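Local atomic coordinates of KLLA0C04147p (Kluyveromyces lactis, PDB entry 5H2A), a protein that probably binds and transfers sterols as a member of the OSBP family, this chain being its N-terminal ankyrin-repeat domain. Residues A[17-22]-A[37-42]; A[21-24]-A[30-33]; A[171-176]-A[215-220]; A[185-190]-A[196-201]. All coordinates share one frame; numbering follows the deposited sequence.

Contact 1: A[17-22]-A[37-42]; sequences LKLLDC and NEFQPF
K18 on helix 12-25 reaches E38 at the end of helix 28-38, closing the helical hairpin at one edge of this ankyrin-repeat domain with a salt bridge. K18 NZ stands 2.9 Å from E38 OE2 and meets it from above the carboxylate plane, 51° out of it, while the two side chains cross at about a right angle. One water ties the pair together a second time, donating to E38 OE1 at 2.6 Å and accepting a weak bond from K18 NZ. A methionine in place of K18 would probably leave the E38 carboxylate without its opposite charge and the water without one of its holders. Deeper in, L19 CB lies 4.1 Å from F39 CZ, at the ring edge and near its plane; with F39 CG anti to the carbonyl carbon (chi1 -82°), the ring end comes back toward helix 12-25. Behind these two, V50 is touched by both L19 and F39, joining the hairpin to helix 45-51. The chain leaves the helix through an inverse gamma turn centred on F39, and beyond it Q40 NE2 hydrogen-bonds back to I35 O.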
# COMPACT_ATOMS: atom_id res chain seq x y z
N LEU A 17 3.85 25.62 -17.13
CA LEU A 17 3.66 27.05 -16.88
C LEU A 17 2.18 27.38 -16.68
O LEU A 17 1.81 28.10 -15.75
CB LEU A 17 4.21 27.87 -18.05
CG LEU A 17 4.33 29.38 -17.86
CD1 LEU A 17 5.41 29.69 -16.82
CD2 LEU A 17 4.65 30.05 -19.19
N LYS A 18 1.33 26.89 -17.59
CA LYS A 18 -0.10 27.12 -17.49
C LYS A 18 -0.68 26.51 -16.23
O LYS A 18 -1.50 27.14 -15.54
CB LYS A 18 -0.81 26.55 -18.72
CG LYS A 18 -0.54 27.32 -20.02
CD LYS A 18 -0.94 26.51 -21.26
CE LYS A 18 -0.68 27.31 -22.55
NZ LYS A 18 -0.73 26.45 -23.79
N LEU A 19 -0.25 25.30 -15.89
CA LEU A 19 -0.79 24.60 -14.73
C LEU A 19 -0.41 25.29 -13.43
O LEU A 19 -1.26 25.46 -12.54
CB LEU A 19 -0.29 23.15 -14.72
CG LEU A 19 -0.72 22.36 -13.49
CD1 LEU A 19 -2.24 22.14 -13.50
CD2 LEU A 19 0.04 21.01 -13.45
N LEU A 20 0.87 25.65 -13.27
CA LEU A 20 1.29 26.30 -12.02
C LEU A 20 0.59 27.63 -11.82
O LEU A 20 0.25 27.99 -10.69
CB LEU A 20 2.80 26.51 -11.98
CG LEU A 20 3.59 25.22 -11.77
CD1 LEU A 20 5.08 25.43 -11.90
CD2 LEU A 20 3.23 24.62 -10.42
N ASP A 21 0.38 28.37 -12.91
CA ASP A 21 -0.33 29.64 -12.77
C ASP A 21 -1.74 29.39 -12.26
O ASP A 21 -2.21 30.07 -11.35
CB ASP A 21 -0.36 30.37 -14.10
CG ASP A 21 -1.16 31.65 -14.01
OD1 ASP A 21 -0.59 32.65 -13.53
OD2 ASP A 21 -2.34 31.64 -14.39
N CYS A 22 -2.41 28.38 -12.82
CA CYS A 22 -3.75 28.03 -12.36
C CYS A 22 -3.73 27.57 -10.90
O CYS A 22 -4.56 28.00 -10.08
CB CYS A 22 -4.32 26.95 -13.28
SG CYS A 22 -6.05 26.54 -12.95
N ASN A 37 -9.31 22.27 -21.71
CA ASN A 37 -8.91 23.09 -22.84
C ASN A 37 -7.44 22.96 -23.22
O ASN A 37 -7.09 23.15 -24.39
CB ASN A 37 -9.26 24.55 -22.54
CG ASN A 37 -10.75 24.81 -22.67
OD1 ASN A 37 -11.50 24.80 -21.68
ND2 ASN A 37 -11.20 24.98 -23.90
N GLU A 38 -6.55 22.63 -22.28
CA GLU A 38 -5.12 22.64 -22.56
C GLU A 38 -4.44 21.29 -22.40
O GLU A 38 -3.32 21.13 -22.92
CB GLU A 38 -4.39 23.65 -21.66
CG GLU A 38 -4.85 25.09 -21.79
CD GLU A 38 -4.37 25.75 -23.08
OE1 GLU A 38 -4.98 26.75 -23.49
OE2 GLU A 38 -3.39 25.28 -23.69
N PHE A 39 -5.02 20.35 -21.67
CA PHE A 39 -4.38 19.04 -21.46
C PHE A 39 -4.93 18.04 -22.47
O PHE A 39 -5.60 17.07 -22.14
CB PHE A 39 -4.58 18.58 -20.01
CG PHE A 39 -3.59 19.20 -19.06
CD1 PHE A 39 -3.63 20.57 -18.82
CD2 PHE A 39 -2.59 18.44 -18.46
CE1 PHE A 39 -2.69 21.17 -17.97
CE2 PHE A 39 -1.67 19.02 -17.61
CZ PHE A 39 -1.71 20.40 -17.37
N GLN A 40 -4.67 18.36 -23.74
CA GLN A 40 -5.24 17.59 -24.84
C GLN A 40 -4.17 17.44 -25.91
O GLN A 40 -3.36 18.34 -26.11
CB GLN A 40 -6.51 18.27 -25.40
CG GLN A 40 -7.60 18.63 -24.35
CD GLN A 40 -8.30 17.42 -23.74
OE1 GLN A 40 -8.58 16.43 -24.42
NE2 GLN A 40 -8.58 17.49 -22.43
N PRO A 41 -4.11 16.27 -26.57
CA PRO A 41 -4.89 15.06 -26.32
C PRO A 41 -4.59 14.52 -24.93
O PRO A 41 -3.43 14.51 -24.50
CB PRO A 41 -4.40 14.08 -27.40
CG PRO A 41 -3.67 14.93 -28.40
CD PRO A 41 -3.10 16.07 -27.62
N PHE A 42 -5.64 14.08 -24.24
CA PHE A 42 -5.48 13.77 -22.83
C PHE A 42 -4.63 12.52 -22.59
O PHE A 42 -4.11 12.35 -21.49
CB PHE A 42 -6.84 13.60 -22.18
CG PHE A 42 -6.77 13.60 -20.68
CD1 PHE A 42 -6.53 14.78 -19.99
CD2 PHE A 42 -6.95 12.42 -19.97
CE1 PHE A 42 -6.45 14.79 -18.61
CE2 PHE A 42 -6.88 12.43 -18.58
CZ PHE A 42 -6.62 13.63 -17.91
O HOH W 1 -3.26 28.41 -24.50

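Contact 2: A[21-24]-A[30-33]; sequences DCLR and QLCH
C22 packs against the backbone of L31, where helices 12-25 and 28-38 come together just above the short turn of a helical hairpin in the ankyrin-repeat domain. The two CA atoms stand only 6.3 Å apart, a spacing that a small side chain such as cysteine allows. Its sulfur does the touching: C22 SG, anti to its own nitrogen (chi1 -174°), comes within 3.6 Å of L31 CA and also brushes Q30 O at 4.0 Å. No hydrogen bond joins the segments, which meet through van der Waals packing.

One residue further on, L23 sets off across the line to the other helix, but its end turns inward. L23 CD2 sits level with the fork of L31, 4.0 Å from L31 CD1 and 4.0 Å from L31 CD2, so that a single methyl meets both branches. The next layer of helices finishes the apolar core around this pair: L23 also touches Y57, V61 and L66, while L31 leans on I70 and W74. The L23 backbone is held as well, since its carbonyl oxygen hydrogen-bonds to S62. At the outer margin Q30 contributes its chain only lightly, its polar end being engaged near the turn, where Q30 OE1 hydrogen-bonds to N27 N just ahead of helix 28-38.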
# COMPACT_ATOMS: atom_id res chain seq x y z
N ASP A 21 0.38 28.37 -12.91
CA ASP A 21 -0.33 29.64 -12.77
C ASP A 21 -1.74 29.39 -12.26
O ASP A 21 -2.21 30.07 -11.35
CB ASP A 21 -0.36 30.37 -14.10
CG ASP A 21 -1.16 31.65 -14.01
OD1 ASP A 21 -0.59 32.65 -13.53
OD2 ASP A 21 -2.34 31.64 -14.39
N CYS A 22 -2.41 28.38 -12.82
CA CYS A 22 -3.75 28.03 -12.36
C CYS A 22 -3.73 27.57 -10.90
O CYS A 22 -4.56 28.00 -10.08
CB CYS A 22 -4.32 26.95 -13.28
SG CYS A 22 -6.05 26.54 -12.95
N LEU A 23 -2.82 26.67 -10.56
CA LEU A 23 -2.79 26.13 -9.20
C LEU A 23 -2.51 27.21 -8.15
O LEU A 23 -2.92 27.07 -6.99
CB LEU A 23 -1.75 25.02 -9.10
CG LEU A 23 -2.08 23.77 -9.92
CD1 LEU A 23 -0.94 22.75 -9.79
CD2 LEU A 23 -3.39 23.15 -9.42
N ARG A 24 -1.78 28.27 -8.51
CA ARG A 24 -1.44 29.32 -7.56
C ARG A 24 -2.58 30.30 -7.30
O ARG A 24 -2.65 30.88 -6.21
CB ARG A 24 -0.24 30.12 -8.07
CG ARG A 24 1.10 29.46 -7.84
CD ARG A 24 2.26 30.46 -8.06
NE ARG A 24 3.49 29.92 -7.49
CZ ARG A 24 4.39 29.24 -8.19
NH1 ARG A 24 4.20 29.05 -9.49
NH2 ARG A 24 5.48 28.77 -7.59
N GLN A 30 -12.05 26.22 -12.16
CA GLN A 30 -11.13 26.80 -13.13
C GLN A 30 -10.04 25.81 -13.53
O GLN A 30 -9.62 25.77 -14.69
CB GLN A 30 -10.52 28.08 -12.55
CG GLN A 30 -11.54 29.21 -12.53
CD GLN A 30 -11.13 30.39 -11.67
OE1 GLN A 30 -10.51 30.23 -10.62
NE2 GLN A 30 -11.52 31.59 -12.10
N LEU A 31 -9.54 25.03 -12.57
CA LEU A 31 -8.56 23.99 -12.88
C LEU A 31 -9.16 22.95 -13.84
O LEU A 31 -8.52 22.56 -14.83
CB LEU A 31 -8.09 23.32 -11.58
CG LEU A 31 -7.16 22.11 -11.75
CD1 LEU A 31 -5.85 22.52 -12.47
CD2 LEU A 31 -6.88 21.47 -10.40
N CYS A 32 -10.39 22.50 -13.56
CA CYS A 32 -11.05 21.57 -14.48
C CYS A 32 -11.12 22.14 -15.89
O CYS A 32 -10.82 21.45 -16.88
CB CYS A 32 -12.47 21.23 -13.98
SG CYS A 32 -12.53 20.21 -12.50
N HIS A 33 -11.53 23.40 -16.01
CA HIS A 33 -11.63 24.05 -17.32
C HIS A 33 -10.28 24.08 -18.04
O HIS A 33 -10.21 23.87 -19.26
CB HIS A 33 -12.17 25.46 -17.13
CG HIS A 33 -12.46 26.18 -18.41
ND1 HIS A 33 -11.61 27.15 -18.92
CD2 HIS A 33 -13.51 26.12 -19.26
CE1 HIS A 33 -12.13 27.63 -20.04
NE2 HIS A 33 -13.28 27.02 -20.27

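Contact 3: A[171-176]-A[215-220]; sequences HLNSIL and LDHGGD
L176 lays its CD1 methyl against the imidazole of H217, obliquely to the ring, with L176 CD1 3.4 Å from H217 CD2 and 3.7 Å from H217 CB. The leucine comes from helix 169-176. One turn earlier, N173 approaches the same imidazole, its amide plane 46° from that of the ring, but N173 OD1 stays 3.8 Å from H217 NE2. A water fills that polar gap: it donates to N173 OD1 at 2.9 Å and lies in the plane of the imidazole, at its edge, close to NE2.

This contact joins neighbouring layers of the ankyrin-repeat fold, and the HGGD sequence following helix 208-215 resembles the turn after the second helix of the ankyrin consensus. In it G218 adopts a positive phi of 97°, where a side chain would press on the preceding carbonyl oxygen.

W213, on helix 208-215, positions both polar partners. Its indole stacks on the H217 ring, its NE1 hydrogen-bonds to N173 OD1, which is thereby gripped twice, and its carbonyl oxygen, which can only accept, takes a bond from H217 ND1. With an alanine in place of H217, the W213 indole would probably lose its stacked ring, the W213 carbonyl and the bridging water would be left without the imidazole, and a gap would open beside L176 CD1.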
# COMPACT_ATOMS: atom_id res chain seq x y z
N HIS A 171 -11.74 -11.41 2.48
CA HIS A 171 -11.38 -10.28 3.32
C HIS A 171 -9.87 -10.20 3.52
O HIS A 171 -9.27 -9.13 3.39
CB HIS A 171 -12.10 -10.40 4.67
CG HIS A 171 -11.98 -9.18 5.54
ND1 HIS A 171 -12.45 -9.16 6.84
CD2 HIS A 171 -11.47 -7.95 5.29
CE1 HIS A 171 -12.21 -7.96 7.36
NE2 HIS A 171 -11.63 -7.22 6.44
N LEU A 172 -9.25 -11.34 3.85
CA LEU A 172 -7.79 -11.40 3.97
C LEU A 172 -7.12 -10.93 2.69
O LEU A 172 -6.15 -10.16 2.74
CB LEU A 172 -7.35 -12.84 4.29
CG LEU A 172 -7.63 -13.36 5.71
CD1 LEU A 172 -7.40 -14.87 5.71
CD2 LEU A 172 -6.70 -12.68 6.72
N ASN A 173 -7.62 -11.37 1.53
CA ASN A 173 -7.04 -10.93 0.26
C ASN A 173 -7.22 -9.44 0.06
O ASN A 173 -6.32 -8.76 -0.45
CB ASN A 173 -7.67 -11.71 -0.89
CG ASN A 173 -7.04 -13.07 -1.08
OD1 ASN A 173 -5.87 -13.27 -0.74
ND2 ASN A 173 -7.79 -14.00 -1.64
N SER A 174 -8.39 -8.91 0.44
CA SER A 174 -8.64 -7.48 0.31
C SER A 174 -7.69 -6.68 1.19
O SER A 174 -7.12 -5.66 0.75
CB SER A 174 -10.10 -7.18 0.68
OG SER A 174 -10.37 -5.79 0.56
N ILE A 175 -7.46 -7.14 2.42
CA ILE A 175 -6.53 -6.45 3.32
C ILE A 175 -5.14 -6.38 2.69
O ILE A 175 -4.50 -5.33 2.67
CB ILE A 175 -6.50 -7.13 4.70
CG1 ILE A 175 -7.84 -6.91 5.41
CG2 ILE A 175 -5.38 -6.58 5.53
CD1 ILE A 175 -8.00 -7.74 6.70
N LEU A 176 -4.65 -7.51 2.18
CA LEU A 176 -3.29 -7.50 1.66
C LEU A 176 -3.19 -6.93 0.25
O LEU A 176 -2.08 -6.76 -0.25
CB LEU A 176 -2.68 -8.91 1.70
CG LEU A 176 -2.33 -9.43 3.09
CD1 LEU A 176 -1.42 -10.65 2.97
CD2 LEU A 176 -1.65 -8.36 3.95
N LEU A 215 0.76 -19.43 4.34
CA LEU A 215 2.05 -19.74 3.71
C LEU A 215 2.21 -19.03 2.37
O LEU A 215 3.35 -18.76 1.95
CB LEU A 215 2.20 -21.25 3.53
CG LEU A 215 2.39 -22.03 4.84
CD1 LEU A 215 2.34 -23.55 4.60
CD2 LEU A 215 3.68 -21.64 5.56
N ASP A 216 1.12 -18.70 1.69
CA ASP A 216 1.23 -17.93 0.45
C ASP A 216 1.38 -16.44 0.68
O ASP A 216 1.55 -15.70 -0.29
CB ASP A 216 0.02 -18.18 -0.45
CG ASP A 216 -0.00 -19.58 -1.02
OD1 ASP A 216 1.05 -20.26 -0.96
OD2 ASP A 216 -1.06 -20.00 -1.52
N HIS A 217 1.33 -15.97 1.93
CA HIS A 217 1.41 -14.54 2.20
C HIS A 217 2.44 -14.24 3.28
O HIS A 217 2.25 -13.37 4.13
CB HIS A 217 0.04 -14.00 2.57
CG HIS A 217 -0.90 -13.98 1.41
ND1 HIS A 217 -1.62 -15.09 1.01
CD2 HIS A 217 -1.20 -13.00 0.52
CE1 HIS A 217 -2.34 -14.79 -0.06
NE2 HIS A 217 -2.11 -13.52 -0.37
N GLY A 218 3.56 -14.95 3.25
CA GLY A 218 4.70 -14.61 4.06
C GLY A 218 4.84 -15.35 5.36
O GLY A 218 5.79 -15.07 6.11
N GLY A 219 3.93 -16.28 5.68
CA GLY A 219 4.08 -17.08 6.88
C GLY A 219 5.40 -17.81 6.90
O GLY A 219 5.77 -18.45 5.92
N ASP A 220 6.13 -17.71 8.02
CA ASP A 220 7.50 -18.21 8.08
C ASP A 220 7.52 -19.53 8.83
O ASP A 220 7.33 -19.54 10.06
CB ASP A 220 8.41 -17.19 8.76
CG ASP A 220 9.88 -17.62 8.80
OD1 ASP A 220 10.19 -18.81 8.59
OD2 ASP A 220 10.74 -16.75 9.04
O HOH W 2 -3.49 -12.32 -2.13

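Contact 4: A[185-190]-A[196-201]; sequences LDINGM and DTVLHE
T197 presses its CG2 methyl to within 3.5 Å of N188 O, the tight part of a contact in which a turn at 186-189 lies against the start of helix 198-204. The TVLH sequence here corresponds to the TPLH signature of ankyrin repeats, and T197 occupies the N-cap position. Packing is close beside it too: T197 CA directs a C-H at G189 O, 3.6 Å away with an angle of 153° at the hydrogen. V198 CG2 completes the close fit, 3.9 Å from I187 CG1, the two side chains crossing at about a right angle.

Between these tight points the fit is looser and filled by water. One water donates to I187 O and accepts from L199 N, so it serves a backbone N-H of the first helical turn; a second lies near I187 O and G189 O and accepts from V198 N. A third stands between N188 OD1 and T197 OG1, although N188 OD1 also has a partner in D220 of the 215-220 segment. The turn keeps its own shape, since D186 OD1 accepts from N188 N in an Asx turn at 2.9 Å. D196 faces away from the turn and forms salt bridges with K204 and R227. With T197 OG1 set between the backbone N and carbonyl carbon (chi1 70°), the hydroxyl can share a hydrogen bond of 2.8 Å between T197 OG1 and H200 ND1.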
# COMPACT_ATOMS: atom_id res chain seq x y z
N LEU A 185 1.54 -4.88 8.44
CA LEU A 185 1.11 -6.09 9.13
C LEU A 185 2.27 -7.08 9.17
O LEU A 185 3.08 -7.16 8.24
CB LEU A 185 -0.08 -6.72 8.41
CG LEU A 185 -1.39 -5.94 8.44
CD1 LEU A 185 -2.36 -6.54 7.43
CD2 LEU A 185 -2.01 -5.98 9.85
N ASP A 186 2.37 -7.82 10.27
CA ASP A 186 3.40 -8.83 10.45
C ASP A 186 2.67 -10.15 10.65
O ASP A 186 2.23 -10.46 11.76
CB ASP A 186 4.29 -8.50 11.65
CG ASP A 186 5.42 -9.51 11.84
OD1 ASP A 186 5.48 -10.50 11.10
OD2 ASP A 186 6.24 -9.29 12.76
N ILE A 187 2.53 -10.93 9.58
CA ILE A 187 1.82 -12.20 9.69
C ILE A 187 2.56 -13.18 10.59
O ILE A 187 1.99 -14.19 11.01
CB ILE A 187 1.55 -12.77 8.28
CG1 ILE A 187 0.41 -13.80 8.29
CG2 ILE A 187 2.82 -13.37 7.67
CD1 ILE A 187 0.03 -14.24 6.88
N ASN A 188 3.82 -12.88 10.92
CA ASN A 188 4.61 -13.74 11.80
C ASN A 188 4.70 -13.23 13.23
O ASN A 188 5.52 -13.73 14.01
CB ASN A 188 6.00 -13.93 11.20
CG ASN A 188 5.94 -14.67 9.87
OD1 ASN A 188 5.51 -15.82 9.83
ND2 ASN A 188 6.32 -14.00 8.79
N GLY A 189 3.86 -12.26 13.60
CA GLY A 189 3.87 -11.77 14.97
C GLY A 189 3.37 -12.83 15.95
O GLY A 189 2.46 -13.60 15.66
N MET A 190 3.98 -12.85 17.14
CA MET A 190 3.65 -13.83 18.16
C MET A 190 2.62 -13.25 19.13
O MET A 190 2.82 -12.17 19.68
CB MET A 190 4.90 -14.27 18.92
CG MET A 190 4.64 -15.35 19.96
SD MET A 190 6.13 -15.90 20.83
CE MET A 190 7.21 -16.28 19.45
N ASP A 196 1.87 -18.26 20.19
CA ASP A 196 1.70 -18.75 18.83
C ASP A 196 1.70 -17.62 17.81
O ASP A 196 1.19 -16.53 18.07
CB ASP A 196 0.38 -19.50 18.67
CG ASP A 196 0.38 -20.82 19.38
OD1 ASP A 196 1.48 -21.28 19.77
OD2 ASP A 196 -0.72 -21.39 19.55
N THR A 197 2.25 -17.90 16.63
CA THR A 197 1.94 -17.14 15.42
C THR A 197 0.66 -17.71 14.81
O THR A 197 0.20 -18.79 15.20
CB THR A 197 3.06 -17.26 14.40
OG1 THR A 197 3.09 -18.60 13.89
CG2 THR A 197 4.42 -16.93 15.03
N VAL A 198 0.07 -17.00 13.84
CA VAL A 198 -1.13 -17.57 13.23
C VAL A 198 -0.79 -18.87 12.53
O VAL A 198 -1.64 -19.76 12.44
CB VAL A 198 -1.86 -16.60 12.29
CG1 VAL A 198 -2.50 -15.46 13.09
CG2 VAL A 198 -0.96 -16.07 11.15
N LEU A 199 0.45 -19.05 12.06
CA LEU A 199 0.77 -20.32 11.41
C LEU A 199 0.71 -21.47 12.42
O LEU A 199 0.14 -22.52 12.11
CB LEU A 199 2.13 -20.26 10.72
CG LEU A 199 2.54 -21.53 9.94
CD1 LEU A 199 1.53 -21.92 8.82
CD2 LEU A 199 3.94 -21.34 9.32
N HIS A 200 1.27 -21.29 13.62
CA HIS A 200 1.11 -22.32 14.65
C HIS A 200 -0.36 -22.56 14.97
O HIS A 200 -0.81 -23.71 15.11
CB HIS A 200 1.81 -21.92 15.95
CG HIS A 200 3.29 -21.87 15.82
ND1 HIS A 200 3.97 -20.70 15.58
CD2 HIS A 200 4.23 -22.85 15.90
CE1 HIS A 200 5.27 -20.96 15.52
NE2 HIS A 200 5.45 -22.25 15.72
N GLU A 201 -1.11 -21.47 15.14
CA GLU A 201 -2.51 -21.53 15.52
C GLU A 201 -3.32 -22.36 14.53
O GLU A 201 -4.08 -23.26 14.92
CB GLU A 201 -3.06 -20.10 15.64
CG GLU A 201 -4.57 -20.04 15.79
CD GLU A 201 -5.12 -18.62 15.71
OE1 GLU A 201 -4.32 -17.65 15.69
OE2 GLU A 201 -6.36 -18.48 15.65
O HOH W 3 2.32 -17.00 10.91
O HOH W 4 0.92 -14.29 13.64
O HOH W 5 4.83 -17.80 11.71

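How the contacts relate
The four contacts form two clusters on opposite sides of the chain's centre. Contacts 1 and 2 both join helices 12-25 and 28-38, at successive levels, with centres 8 Å apart; they share D21 and C22, and L19 CD1 meets L31 CD1 at 3.8 Å. Contacts 3 and 4 are centred 11 Å apart and are joined through N188: N188 OD1 probably accepts from D220 N at 2.7 Å and N188 ND2 probably donates to G218 O at 2.9 Å. Between clusters the centres lie 42 to 50 Å apart and do not touch, as suits an elongated repeat domain. No ligand accompanies these contacts; sterol binding probably belongs to the oxysterol-binding region of the full-length protein.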